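Local coordinates for secreted protein (Streptomyces lividans TK24, PDB 5LXZ) that is a secreted copper metalloradical protein of the AA5 family and probably works as an oxidase related to galactose oxidase, at residues A[173-177]-A[217-221]. The protein carries 1 engineered substitution. Residues are numbered along the deposited sequence; the frame is centred on the assembly and turned at random. Where two conformers were deposited one is given.
Sequences RIYVE and KKDFQ
Three oxygens take hydrogen bonds from NZ of Lys217: OH of Tyr175 at 2.9 Å and the carbonyl oxygens of Lys109 and Asp106. The lysine chain, extended beyond CG, carries NZ to the edge of the tyrosine ring, close to its plane, and crosses the tyrosine side chain at about a right angle. Tyr175 OH in turn donates to OE1 of Glu177 over 2.6 Å, meeting the anti lone pair of the carboxylate oxygen. That same OE1 lies 4.0 Å from NZ of Lys217, a long salt bridge, and accepts the backbone N-H of Asp106 as well. Strand 164-177 is part of the curled antiparallel sheet of the GlxA beta barrel domain; strand 218-222 pairs with strand 91-102 in another antiparallel sheet, and side chains bridge the two, the segments running nearly antiparallel with Tyr175 and Asp219 CA atoms 9.8 Å apart. At the other end Arg173 grips Asp219 end-on, NH1 to OD1 at 2.7 Å and NH2 to OD2 at 2.9 Å. Both oxygens are met on their syn sides, but guanidinium and carboxylate planes are turned 54° apart, and both hydrogen bonds are bent, the NH1 one to 138°. The arginine chain bends at chi3 (-36°), which turns the guanidinium so that NH1 and NH2 both face the Asp219 carboxylate. Arg99 also pairs with Asp219 OD2, and Ile268 O takes NH1 of Arg173. NE2 of Gln221 comes within 3.3 Å of NH1 of Arg173, donor against donor, without bonding. A leucine in place of Arg173 would probably cost Asp219 both of these bonds, leaving its charge to lean more on Arg99, and would take a donor from Ile268 O. The Asp219 side chain lies about 9 Å from a bound copper ion, and its backbone bonds to that of Glu101, a ligand of a copper site.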
# COMPACT_ATOMS: atom_id res chain seq x y z
N ARG A 173 -5.61 -23.04 16.87
CA ARG A 173 -5.50 -23.04 15.42
C ARG A 173 -5.45 -24.42 14.83
O ARG A 173 -4.74 -25.28 15.33
CB ARG A 173 -4.27 -22.26 14.98
CG ARG A 173 -4.31 -20.85 15.51
CD ARG A 173 -3.33 -19.89 14.88
NE ARG A 173 -2.07 -20.52 14.54
CZ ARG A 173 -1.16 -20.01 13.70
NH1 ARG A 173 -1.33 -18.81 13.11
NH2 ARG A 173 -0.05 -20.71 13.48
N ILE A 174 -6.16 -24.62 13.73
CA ILE A 174 -6.18 -25.89 13.03
C ILE A 174 -6.34 -25.69 11.52
O ILE A 174 -7.16 -24.87 11.07
CB ILE A 174 -7.27 -26.79 13.61
CG1 ILE A 174 -7.16 -28.22 13.10
CG2 ILE A 174 -8.67 -26.24 13.39
CD1 ILE A 174 -5.89 -28.92 13.60
N TYR A 175 -5.58 -26.45 10.72
CA TYR A 175 -5.74 -26.42 9.29
C TYR A 175 -7.08 -27.07 8.93
O TYR A 175 -7.40 -28.17 9.41
CB TYR A 175 -4.55 -27.13 8.60
CG TYR A 175 -4.72 -27.22 7.12
CD1 TYR A 175 -4.50 -26.10 6.28
CD2 TYR A 175 -5.13 -28.40 6.51
CE1 TYR A 175 -4.67 -26.17 4.93
CE2 TYR A 175 -5.31 -28.48 5.13
CZ TYR A 175 -5.08 -27.37 4.34
OH TYR A 175 -5.28 -27.42 3.01
N VAL A 176 -7.82 -26.41 8.06
CA VAL A 176 -9.02 -26.93 7.48
C VAL A 176 -8.97 -26.87 5.98
O VAL A 176 -8.25 -26.07 5.39
CB VAL A 176 -10.30 -26.23 8.02
CG1 VAL A 176 -10.36 -26.37 9.53
CG2 VAL A 176 -10.36 -24.78 7.58
N GLU A 177 -9.71 -27.76 5.33
CA GLU A 177 -9.69 -27.89 3.89
C GLU A 177 -11.05 -28.23 3.34
O GLU A 177 -11.80 -29.00 3.97
CB GLU A 177 -8.70 -29.01 3.56
CG GLU A 177 -8.33 -29.17 2.11
CD GLU A 177 -7.17 -30.15 1.99
OE1 GLU A 177 -6.02 -29.71 2.12
OE2 GLU A 177 -7.45 -31.35 1.76
N LYS A 217 -2.10 -20.50 0.12
CA LYS A 217 -2.31 -20.74 1.55
C LYS A 217 -1.09 -20.40 2.37
O LYS A 217 -0.03 -21.01 2.18
CB LYS A 217 -2.60 -22.22 1.79
CG LYS A 217 -3.64 -22.81 0.90
CD LYS A 217 -3.82 -24.29 1.19
CE LYS A 217 -4.81 -24.89 0.25
NZ LYS A 217 -4.72 -26.40 0.32
N LYS A 218 -1.27 -19.53 3.36
CA LYS A 218 -0.16 -18.98 4.13
C LYS A 218 -0.57 -18.84 5.61
O LYS A 218 -1.76 -18.65 5.89
CB LYS A 218 0.20 -17.63 3.54
CG LYS A 218 1.64 -17.54 3.06
N ASP A 219 0.40 -19.02 6.53
CA ASP A 219 0.26 -18.78 8.00
C ASP A 219 1.02 -17.48 8.26
O ASP A 219 2.19 -17.49 8.61
CB ASP A 219 0.84 -19.96 8.79
CG ASP A 219 0.78 -19.77 10.31
OD1 ASP A 219 0.08 -18.84 10.78
OD2 ASP A 219 1.45 -20.57 11.03
N PHE A 220 0.28 -16.40 8.29
CA PHE A 220 0.85 -15.10 8.16
C PHE A 220 0.63 -14.27 9.45
O PHE A 220 -0.51 -14.02 9.78
CB PHE A 220 0.14 -14.55 6.94
CG PHE A 220 0.58 -13.17 6.55
CD1 PHE A 220 1.87 -12.78 6.73
CD2 PHE A 220 -0.32 -12.30 5.93
CE1 PHE A 220 2.29 -11.52 6.34
CE2 PHE A 220 0.08 -11.03 5.57
CZ PHE A 220 1.38 -10.64 5.76
N GLN A 221 1.71 -13.85 10.16
CA GLN A 221 1.62 -13.33 11.52
C GLN A 221 2.38 -12.02 11.63
O GLN A 221 3.50 -11.95 11.10
CB GLN A 221 2.30 -14.31 12.46
CG GLN A 221 1.61 -15.69 12.52
CD GLN A 221 2.39 -16.71 13.35
OE1 GLN A 221 3.53 -16.52 13.71
NE2 GLN A 221 1.75 -17.81 13.64